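Local structure of sniffer CG10964-PA (Drosophila melanogaster, 1SNY) at residues A[78-81]-A[82-85]; A[123-126]-A[127-131]; A[152-155]-A[156-159]; A[232-235]-A[236-239]. The protein is a carbonyl reductase of the short-chain dehydrogenase/reductase family that binds NADP and probably reduces carbonyl compounds with NADPH. All blocks are in the same frame, centred on the assembly; numbering follows the deposited sequence.

In the fold
All four contacts are local, formed within turns or at helix ends around a parallel Rossmann sheet. Contact 1 lies at the surface, in the loop after edge strand 74-78, and joins an aspartate-arginine pair to the NADP adenine. Contacts 2 and 3 belong to the two ends of helix 124-155, their centres about 39 Å apart and on opposite sides of the chain's centre: both are partly buried, the first packing on the second subunit, the other touched by no other chain and away from the annotated sites. Contact 4, which begins helix 235-248, is also partly buried. Charge pairing marks contacts 1 and 3, while hydroxyl groups bonded to backbone carbonyls recur in contacts 2 and 4.

Contact 1: A[78-81]-A[82-85]; sequences EIDL and RNFD. With NAP (NADP nicotinamide-adenine-dinucleotide phosphate), chain B.
Asp80 meets Arg82 and Asn83 in a type I beta turn running from Asp80 to Asn83, in the loop that follows strand 74-78 of the Rossmann fold and borders the adenine of NADP. The preceding Ile79 carries the strand's pairing on through backbone bonds to Cys55. At Asp80 the carboxylate swings CG anti to the backbone N (chi1 -178°) and is gripped side-on by the guanidinium of Arg82, the two planes only 12° apart. Arg82 NH2 reaches Asp80 OD1 at 2.8 Å, meeting it on the syn side, and Arg82 NE reaches Asp80 OD2 at 3.1 Å, also syn. The anti side of Asp80 OD2 takes the backbone Arg82 N at 3.0 Å, which with the ion pair fixes the rotation of the carboxylate. A weak bond to the same oxygen comes from the adenine amino group, NAP N6A to Asp80 OD2 at 3.3 Å. Arg56, which also binds NADP, adds a long, weak ion pair to Asp80 OD1, so the carboxylate probably offsets the like charges of the two neighbouring arginines. The turn itself is closed by Asn83 N bonding to Asp80 O at 2.8 Å, nearly straight at 170°. Leu81, the second residue of the turn, sends its backbone N weakly to NAP N1A, so that Asp80 and Leu81 both meet the N1/N6 side of the adenine, each by a weak bond. The Leu81 side chain lies against the adenine, CG 3.7 Å from NAP C2A.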
loop_
_atom_site.group_PDB
_atom_site.type_symbol
_atom_site.label_atom_id
_atom_site.label_comp_id
_atom_site.label_asym_id
_atom_site.label_seq_id
_atom_site.Cartn_x
_atom_site.Cartn_y
_atom_site.Cartn_z
ATOM N N GLU A 78 -14.261 23.072 7.798
ATOM C CA GLU A 78 -14.476 21.961 8.719
ATOM C C GLU A 78 -15.009 20.735 7.994
ATOM O O GLU A 78 -16.008 20.804 7.275
ATOM C CB GLU A 78 -15.432 22.373 9.841
ATOM C CG GLU A 78 -15.594 21.307 10.918
ATOM C CD GLU A 78 -16.383 21.796 12.117
ATOM O OE1 GLU A 78 -15.821 22.564 12.933
ATOM O OE2 GLU A 78 -17.567 21.417 12.236
ATOM N N ILE A 79 -14.337 19.605 8.196
ATOM C CA ILE A 79 -14.725 18.370 7.534
ATOM C C ILE A 79 -13.946 17.179 8.069
ATOM O O ILE A 79 -12.815 17.327 8.536
ATOM C CB ILE A 79 -14.454 18.478 6.007
ATOM C CG1 ILE A 79 -14.667 17.126 5.322
ATOM C CG2 ILE A 79 -13.023 18.956 5.773
ATOM C CD1 ILE A 79 -14.473 17.169 3.820
ATOM N N ASP A 80 -14.564 16.003 8.025
ATOM C CA ASP A 80 -13.878 14.783 8.435
ATOM C C ASP A 80 -13.633 14.089 7.099
ATOM O O ASP A 80 -14.563 13.599 6.455
ATOM C CB ASP A 80 -14.750 13.910 9.346
ATOM C CG ASP A 80 -14.017 12.662 9.824
ATOM O OD1 ASP A 80 -14.125 12.313 11.020
ATOM O OD2 ASP A 80 -13.333 12.024 8.994
ATOM N N LEU A 81 -12.373 14.077 6.680
ATOM C CA LEU A 81 -11.986 13.500 5.399
ATOM C C LEU A 81 -12.549 12.117 5.067
ATOM O O LEU A 81 -12.528 11.702 3.909
ATOM C CB LEU A 81 -10.457 13.514 5.291
ATOM C CG LEU A 81 -9.899 14.947 5.326
ATOM C CD1 LEU A 81 -8.383 14.932 5.239
ATOM C CD2 LEU A 81 -10.479 15.746 4.170
ATOM N N ARG A 82 -13.062 11.410 6.070
ATOM C CA ARG A 82 -13.638 10.086 5.844
ATOM C C ARG A 82 -15.006 10.181 5.164
ATOM O O ARG A 82 -15.523 9.192 4.645
ATOM C CB ARG A 82 -13.765 9.328 7.172
ATOM C CG ARG A 82 -12.430 8.929 7.783
ATOM C CD ARG A 82 -12.600 8.270 9.144
ATOM N NE ARG A 82 -13.174 9.189 10.124
ATOM C CZ ARG A 82 -13.267 8.937 11.426
ATOM N NH1 ARG A 82 -12.820 7.788 11.916
ATOM N NH2 ARG A 82 -13.802 9.837 12.242
ATOM N N ASN A 83 -15.587 11.376 5.160
ATOM C CA ASN A 83 -16.895 11.580 4.542
ATOM C C ASN A 83 -16.745 11.998 3.083
ATOM O O ASN A 83 -16.846 13.181 2.745
ATOM C CB ASN A 83 -17.671 12.641 5.324
ATOM C CG ASN A 83 -17.790 12.298 6.795
ATOM O OD1 ASN A 83 -18.343 11.258 7.161
ATOM N ND2 ASN A 83 -17.262 13.168 7.652
ATOM N N PHE A 84 -16.516 11.011 2.223
ATOM C CA PHE A 84 -16.316 11.238 0.797
ATOM C C PHE A 84 -17.400 12.042 0.086
ATOM O O PHE A 84 -17.135 12.668 -0.942
ATOM C CB PHE A 84 -16.127 9.896 0.087
ATOM C CG PHE A 84 -14.964 9.105 0.607
ATOM C CD1 PHE A 84 -15.146 7.818 1.110
ATOM C CD2 PHE A 84 -13.684 9.659 0.619
ATOM C CE1 PHE A 84 -14.068 7.094 1.620
ATOM C CE2 PHE A 84 -12.598 8.941 1.127
ATOM C CZ PHE A 84 -12.790 7.660 1.629
ATOM N N ASP A 85 -18.618 12.030 0.620
ATOM C CA ASP A 85 -19.704 12.771 -0.008
ATOM C C ASP A 85 -19.607 14.256 0.293
ATOM O O ASP A 85 -20.223 15.079 -0.383
ATOM C CB ASP A 85 -21.060 12.237 0.461
ATOM C CG ASP A 85 -21.250 10.777 0.131
ATOM O OD1 ASP A 85 -21.014 10.398 -1.035
ATOM O OD2 ASP A 85 -21.637 10.008 1.035
HETATM P PA NAP B . -0.605 14.299 14.370
HETATM O O1A NAP B . -1.250 13.169 14.910
HETATM O O2A NAP B . 0.023 15.421 15.170
HETATM O O5B NAP B . -1.589 15.041 13.350
HETATM C C5B NAP B . -2.405 14.253 12.444
HETATM C C4B NAP B . -3.344 15.351 11.853
HETATM O O4B NAP B . -4.242 14.653 10.872
HETATM C C3B NAP B . -4.344 15.989 12.868
HETATM O O3B NAP B . -4.515 17.360 12.476
HETATM C C2B NAP B . -5.584 15.136 12.701
HETATM O O2B NAP B . -6.811 15.700 13.145
HETATM C C1B NAP B . -5.598 14.871 11.179
HETATM N N9A NAP B . -6.468 13.740 10.903
HETATM C C8A NAP B . -6.397 12.405 11.247
HETATM N N7A NAP B . -7.416 11.677 10.806
HETATM C C5A NAP B . -8.198 12.603 10.132
HETATM C C6A NAP B . -9.418 12.434 9.452
HETATM N N6A NAP B . -10.123 11.283 9.304
HETATM N N1A NAP B . -9.978 13.579 8.855
HETATM C C2A NAP B . -9.343 14.829 8.941
HETATM N N3A NAP B . -8.143 15.022 9.609
HETATM C C4A NAP B . -7.611 13.880 10.187
HETATM O O3 NAP B . 0.549 13.814 13.407
HETATM P PN NAP B . 1.639 14.571 12.557
HETATM O O1N NAP B . 2.989 14.223 13.028
HETATM O O2N NAP B . 1.269 16.012 12.587
HETATM O O5D NAP B . 1.451 13.916 11.127
HETATM C C5D NAP B . 1.352 14.767 9.934
HETATM C C4D NAP B . 1.627 13.904 8.716
HETATM O O4D NAP B . 3.043 13.594 8.646
HETATM C C3D NAP B . 0.907 12.517 8.685
HETATM O O3D NAP B . 0.426 12.219 7.353
HETATM C C2D NAP B . 1.992 11.569 9.171
HETATM O O2D NAP B . 1.776 10.226 8.798
HETATM C C1D NAP B . 3.211 12.141 8.552
HETATM N N1N NAP B . 4.501 11.896 9.233
HETATM C C2N NAP B . 4.832 12.325 10.558
HETATM C C3N NAP B . 6.109 12.003 11.043
HETATM C C7N NAP B . 6.517 12.440 12.457
HETATM O O7N NAP B . 7.638 12.131 12.815
HETATM N N7N NAP B . 5.697 13.108 13.223
HETATM C C4N NAP B . 7.074 11.256 10.227
HETATM C C5N NAP B . 6.688 10.860 8.923
HETATM C C6N NAP B . 5.403 11.171 8.409
HETATM P P2B NAP B . -7.400 15.489 14.663
HETATM O O1X NAP B . -6.637 16.481 15.545
HETATM O O2X NAP B . -8.836 15.844 14.461
HETATM O O3X NAP B . -7.120 14.048 15.064
#

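Contact 2: A[123-126]-A[127-131]; sequences RSQE and LLDTL
Gln125 and Asp129, one helical turn apart, join side chain to side chain: Gln125 NE2 gives a hydrogen bond to Asp129 OD1 at 2.6 Å. The oxygen lies in the amide plane of Gln125, but the nitrogen comes from above the carboxylate plane of Asp129, 46° out of it, and the two flat groups are turned 46° against each other. Gln125 gets there by a bend at chi2 (55°), which carries NE2 to the Asp129 carboxylate. A second polar link is made by a hydroxyl. Thr130 OG1 donates to Glu126 O at 2.9 Å, almost in line with the carbonyl, while Thr130 N gives the same oxygen its regular helical bond at 3.2 Å, so two donors hold one carbonyl. These bonds belong to the first turns of helix 124-155, for which Arg123 is the N-cap residue. Backbone bonds run from Leu127 N to Arg123 O at 3.2 Å and from Asp129 N to Gln125 O at 2.9 Å. Among the packing contacts, Leu127 and Leu128 lie on Val136 of the second subunit, while Thr130 packs on Ala188 and Ser192 of helix 187-207.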
loop_
_atom_site.group_PDB
_atom_site.type_symbol
_atom_site.label_atom_id
_atom_site.label_comp_id
_atom_site.label_asym_id
_atom_site.label_seq_id
_atom_site.Cartn_x
_atom_site.Cartn_y
_atom_site.Cartn_z
ATOM N N ARG A 123 -4.869 -6.197 14.217
ATOM C CA ARG A 123 -6.308 -6.330 14.001
ATOM C C ARG A 123 -6.694 -5.860 12.603
ATOM O O ARG A 123 -6.217 -4.832 12.136
ATOM C CB ARG A 123 -7.094 -5.498 15.013
ATOM C CG ARG A 123 -6.886 -5.847 16.468
ATOM C CD ARG A 123 -7.943 -5.122 17.283
ATOM N NE ARG A 123 -8.065 -3.730 16.855
ATOM C CZ ARG A 123 -9.180 -3.012 16.942
ATOM N NH1 ARG A 123 -10.282 -3.553 17.445
ATOM N NH2 ARG A 123 -9.196 -1.754 16.517
ATOM N N SER A 124 -7.589 -6.596 11.955
ATOM C CA SER A 124 -8.041 -6.249 10.616
ATOM C C SER A 124 -8.642 -4.842 10.528
ATOM O O SER A 124 -8.499 -4.160 9.511
ATOM C CB SER A 124 -9.079 -7.259 10.145
ATOM O OG SER A 124 -10.216 -7.222 10.998
ATOM N N GLN A 125 -9.321 -4.402 11.584
ATOM C CA GLN A 125 -9.937 -3.085 11.545
ATOM C C GLN A 125 -8.896 -1.979 11.577
ATOM O O GLN A 125 -9.049 -0.946 10.923
ATOM C CB GLN A 125 -10.912 -2.912 12.712
ATOM C CG GLN A 125 -11.841 -1.738 12.525
ATOM C CD GLN A 125 -12.599 -1.829 11.216
ATOM O OE1 GLN A 125 -13.317 -2.804 10.965
ATOM N NE2 GLN A 125 -12.436 -0.820 10.365
ATOM N N GLU A 126 -7.831 -2.207 12.333
ATOM C CA GLU A 126 -6.756 -1.238 12.451
ATOM C C GLU A 126 -6.086 -1.079 11.084
ATOM O O GLU A 126 -5.675 0.012 10.707
ATOM C CB GLU A 126 -5.743 -1.723 13.487
ATOM C CG GLU A 126 -5.064 -0.619 14.272
ATOM C CD GLU A 126 -4.178 -1.161 15.387
ATOM O OE1 GLU A 126 -3.600 -0.351 16.144
ATOM O OE2 GLU A 126 -4.052 -2.399 15.503
ATOM N N LEU A 127 -5.979 -2.174 10.341
ATOM C CA LEU A 127 -5.368 -2.120 9.017
ATOM C C LEU A 127 -6.255 -1.339 8.045
ATOM O O LEU A 127 -5.798 -0.403 7.391
ATOM C CB LEU A 127 -5.132 -3.535 8.485
ATOM C CG LEU A 127 -4.161 -4.419 9.267
ATOM C CD1 LEU A 127 -4.183 -5.809 8.669
ATOM C CD2 LEU A 127 -2.742 -3.827 9.225
ATOM N N LEU A 128 -7.529 -1.716 7.965
ATOM C CA LEU A 128 -8.466 -1.049 7.071
ATOM C C LEU A 128 -8.617 0.438 7.391
ATOM O O LEU A 128 -8.618 1.270 6.489
ATOM C CB LEU A 128 -9.847 -1.719 7.131
ATOM C CG LEU A 128 -10.154 -2.959 6.287
ATOM C CD1 LEU A 128 -9.878 -2.657 4.825
ATOM C CD2 LEU A 128 -9.327 -4.134 6.758
ATOM N N ASP A 129 -8.747 0.779 8.672
ATOM C CA ASP A 129 -8.899 2.183 9.054
ATOM C C ASP A 129 -7.682 3.034 8.688
ATOM O O ASP A 129 -7.822 4.183 8.232
ATOM C CB ASP A 129 -9.163 2.307 10.559
ATOM C CG ASP A 129 -10.550 1.828 10.952
ATOM O OD1 ASP A 129 -11.367 1.544 10.048
ATOM O OD2 ASP A 129 -10.817 1.741 12.167
ATOM N N THR A 130 -6.491 2.476 8.891
ATOM C CA THR A 130 -5.270 3.215 8.584
ATOM C C THR A 130 -5.166 3.373 7.072
ATOM O O THR A 130 -4.816 4.438 6.571
ATOM C CB THR A 130 -4.029 2.496 9.133
ATOM O OG1 THR A 130 -4.121 2.428 10.561
ATOM C CG2 THR A 130 -2.755 3.255 8.758
ATOM N N LEU A 131 -5.482 2.310 6.346
ATOM C CA LEU A 131 -5.443 2.373 4.896
ATOM C C LEU A 131 -6.468 3.380 4.358
ATOM O O LEU A 131 -6.218 4.069 3.373
ATOM C CB LEU A 131 -5.683 0.980 4.314
ATOM C CG LEU A 131 -4.481 0.035 4.435
ATOM C CD1 LEU A 131 -4.922 -1.404 4.227
ATOM C CD2 LEU A 131 -3.411 0.425 3.408
#

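Contact 3: A[152-155]-A[156-159]; sequences AAKA and NESQ
Lys154 lies alongside Glu157 at the C-terminal end of helix 124-155, the two side chains pointing the same way where the chain leaves the helix for a type I beta turn, Asn156 to Gln159. Lys154 is bent at chi2 (61°), which swings its extended end across to the carboxylate; NZ forms a salt bridge with Glu157 OE1 at 2.8 Å and lies equally near OE2, each hydrogen bond being weak. Asn156 is the first residue to leave helical geometry, and its side chain turns back on the last turn. Its ND2 donates to Ala152 O at 2.8 Å, tilted 25° from the carbonyl plane, while Asn156 N adds a weak bond to that oxygen. An alanine here would remove the amide and would probably leave Ala152 O with just the weak backbone bond from this segment. Beyond this end, Arg165 bonds to Ala153 O and packs on Glu157, tying the helix end to the loop before strand 167-171. The beta turn closes with Gln159 N on Asn156 O at 2.9 Å. Glu157 N reaches back to Lys154 O at 3.0 Å, from well above the carbonyl plane.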
loop_
_atom_site.group_PDB
_atom_site.type_symbol
_atom_site.label_atom_id
_atom_site.label_comp_id
_atom_site.label_asym_id
_atom_site.label_seq_id
_atom_site.Cartn_x
_atom_site.Cartn_y
_atom_site.Cartn_z
ATOM N N ALA A 152 -5.426 25.954 -12.188
ATOM C CA ALA A 152 -4.253 26.663 -11.696
ATOM C C ALA A 152 -3.067 26.369 -12.599
ATOM O O ALA A 152 -2.276 27.261 -12.900
ATOM C CB ALA A 152 -3.937 26.244 -10.267
ATOM N N ALA A 153 -2.953 25.117 -13.034
ATOM C CA ALA A 153 -1.855 24.712 -13.912
ATOM C C ALA A 153 -1.942 25.444 -15.242
ATOM O O ALA A 153 -0.925 25.840 -15.809
ATOM C CB ALA A 153 -1.891 23.207 -14.144
ATOM N N LYS A 154 -3.163 25.620 -15.736
ATOM C CA LYS A 154 -3.382 26.312 -17.002
ATOM C C LYS A 154 -3.132 27.810 -16.836
ATOM O O LYS A 154 -2.474 28.439 -17.670
ATOM C CB LYS A 154 -4.817 26.073 -17.489
ATOM C CG LYS A 154 -5.191 26.817 -18.768
ATOM C CD LYS A 154 -4.316 26.407 -19.943
ATOM C CE LYS A 154 -4.737 27.123 -21.226
ATOM N NZ LYS A 154 -3.863 26.760 -22.381
ATOM N N ALA A 155 -3.649 28.374 -15.750
ATOM C CA ALA A 155 -3.490 29.798 -15.480
ATOM C C ALA A 155 -2.025 30.186 -15.374
ATOM O O ALA A 155 -1.667 31.338 -15.596
ATOM C CB ALA A 155 -4.223 30.169 -14.195
ATOM N N ASN A 156 -1.180 29.215 -15.042
ATOM C CA ASN A 156 0.250 29.458 -14.887
ATOM C C ASN A 156 1.063 28.596 -15.844
ATOM O O ASN A 156 2.208 28.246 -15.554
ATOM C CB ASN A 156 0.663 29.155 -13.445
ATOM C CG ASN A 156 -0.043 30.045 -12.440
ATOM O OD1 ASN A 156 0.257 31.232 -12.332
ATOM N ND2 ASN A 156 -0.990 29.477 -11.705
ATOM N N GLU A 157 0.481 28.277 -16.994
ATOM C CA GLU A 157 1.147 27.423 -17.973
ATOM C C GLU A 157 2.468 27.954 -18.526
ATOM O O GLU A 157 3.252 27.196 -19.096
ATOM C CB GLU A 157 0.191 27.107 -19.125
ATOM C CG GLU A 157 -0.174 28.285 -20.002
ATOM C CD GLU A 157 -1.255 27.931 -21.001
ATOM O OE1 GLU A 157 -1.155 26.853 -21.624
ATOM O OE2 GLU A 157 -2.202 28.727 -21.170
ATOM N N SER A 158 2.725 29.244 -18.353
ATOM C CA SER A 158 3.965 29.828 -18.852
ATOM C C SER A 158 5.109 29.610 -17.867
ATOM O O SER A 158 6.257 29.953 -18.151
ATOM C CB SER A 158 3.782 31.325 -19.103
ATOM O OG SER A 158 3.486 32.005 -17.897
ATOM N N GLN A 159 4.793 29.037 -16.710
ATOM C CA GLN A 159 5.798 28.780 -15.683
ATOM C C GLN A 159 6.212 27.314 -15.646
ATOM O O GLN A 159 5.498 26.442 -16.144
ATOM C CB GLN A 159 5.257 29.188 -14.311
ATOM C CG GLN A 159 4.930 30.667 -14.200
ATOM C CD GLN A 159 6.132 31.548 -14.502
ATOM O OE1 GLN A 159 7.153 31.482 -13.815
ATOM N NE2 GLN A 159 6.017 32.372 -15.536
#

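Contact 4: A[232-235]-A[236-239]; sequences PLDV and PTST
Asp234 holds CG between its backbone N and carbonyl carbon (chi1 61°), and Thr237 sets OG1 beside its own backbone N (chi1 -59°), which brings carboxylate and hydroxyl together across the first turn of helix 235-248. Asp234 is the N-cap residue: its OD1 accepts from Thr237 N at 2.6 Å, the donor lying nearly along the C-O axis. The Thr237 hydroxyl sits close to both carboxylate oxygens, Thr237 OG1 to Asp234 OD2 being 2.7 Å. A leucine in place of Asp234 would take away this acceptor and would probably leave Thr237 N without its capping partner and the Thr237 hydroxyl freer to turn. One residue on, Val235 O receives two donors from Thr239: the backbone N at 2.9 Å, nearly in line with the carbonyl, and OG1 at 2.7 Å from above its plane. Apolar atoms fill in beside these bonds, with Leu233 CD2 against Thr237 CG2 at 4.1 Å and Val235 CG1 against Thr239 CG2 at 4.0 Å. Ser238 OG turns to Pro219 O, and its side chain touches Val222, an NADP-binding residue, while Thr239 packs on helix 32-42. The helix start thus touches both the loop that holds Val222 and helix 32-42, and the negative carboxylate at its N-terminus is likely to be favoured by the helix dipole.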
loop_
_atom_site.group_PDB
_atom_site.type_symbol
_atom_site.label_atom_id
_atom_site.label_comp_id
_atom_site.label_asym_id
_atom_site.label_seq_id
_atom_site.Cartn_x
_atom_site.Cartn_y
_atom_site.Cartn_z
ATOM N N PRO A 232 14.277 13.816 16.643
ATOM C CA PRO A 232 15.383 14.778 16.603
ATOM C C PRO A 232 15.003 16.167 16.099
ATOM O O PRO A 232 15.690 17.147 16.385
ATOM C CB PRO A 232 16.393 14.093 15.687
ATOM C CG PRO A 232 15.508 13.409 14.701
ATOM C CD PRO A 232 14.441 12.795 15.591
ATOM N N LEU A 233 13.909 16.250 15.351
ATOM C CA LEU A 233 13.466 17.524 14.800
ATOM C C LEU A 233 12.238 18.082 15.516
ATOM O O LEU A 233 11.399 17.330 16.013
ATOM C CB LEU A 233 13.145 17.365 13.312
ATOM C CG LEU A 233 14.262 16.905 12.371
ATOM C CD1 LEU A 233 13.680 16.651 10.984
ATOM C CD2 LEU A 233 15.360 17.958 12.304
ATOM N N ASP A 234 12.146 19.407 15.572
ATOM C CA ASP A 234 11.000 20.060 16.187
ATOM C C ASP A 234 10.087 20.472 15.032
ATOM O O ASP A 234 10.459 20.327 13.868
ATOM C CB ASP A 234 11.437 21.286 16.998
ATOM C CG ASP A 234 12.127 22.336 16.153
ATOM O OD1 ASP A 234 11.529 22.789 15.157
ATOM O OD2 ASP A 234 13.268 22.713 16.491
ATOM N N VAL A 235 8.901 20.981 15.342
ATOM C CA VAL A 235 7.961 21.375 14.298
ATOM C C VAL A 235 8.443 22.494 13.364
ATOM O O VAL A 235 8.429 22.334 12.142
ATOM C CB VAL A 235 6.600 21.783 14.908
ATOM C CG1 VAL A 235 5.622 22.138 13.804
ATOM C CG2 VAL A 235 6.054 20.644 15.755
ATOM N N PRO A 236 8.871 23.642 13.922
ATOM C CA PRO A 236 9.343 24.757 13.087
ATOM C C PRO A 236 10.526 24.398 12.188
ATOM O O PRO A 236 10.601 24.837 11.039
ATOM C CB PRO A 236 9.710 25.824 14.116
ATOM C CG PRO A 236 8.760 25.550 15.233
ATOM C CD PRO A 236 8.829 24.042 15.337
ATOM N N THR A 237 11.451 23.603 12.718
ATOM C CA THR A 237 12.628 23.198 11.960
ATOM C C THR A 237 12.227 22.368 10.747
ATOM O O THR A 237 12.700 22.604 9.630
ATOM C CB THR A 237 13.592 22.365 12.829
ATOM O OG1 THR A 237 13.993 23.135 13.970
ATOM C CG2 THR A 237 14.828 21.974 12.029
ATOM N N SER A 238 11.356 21.390 10.971
ATOM C CA SER A 238 10.900 20.525 9.894
ATOM C C SER A 238 10.050 21.289 8.892
ATOM O O SER A 238 10.392 21.369 7.713
ATOM C CB SER A 238 10.093 19.349 10.455
ATOM O OG SER A 238 9.580 18.546 9.406
ATOM N N THR A 239 8.943 21.853 9.364
ATOM C CA THR A 239 8.039 22.595 8.493
ATOM C C THR A 239 8.724 23.757 7.779
ATOM O O THR A 239 8.382 24.076 6.639
ATOM C CB THR A 239 6.815 23.128 9.275
ATOM O OG1 THR A 239 7.253 23.978 10.339
ATOM C CG2 THR A 239 6.010 21.969 9.854
#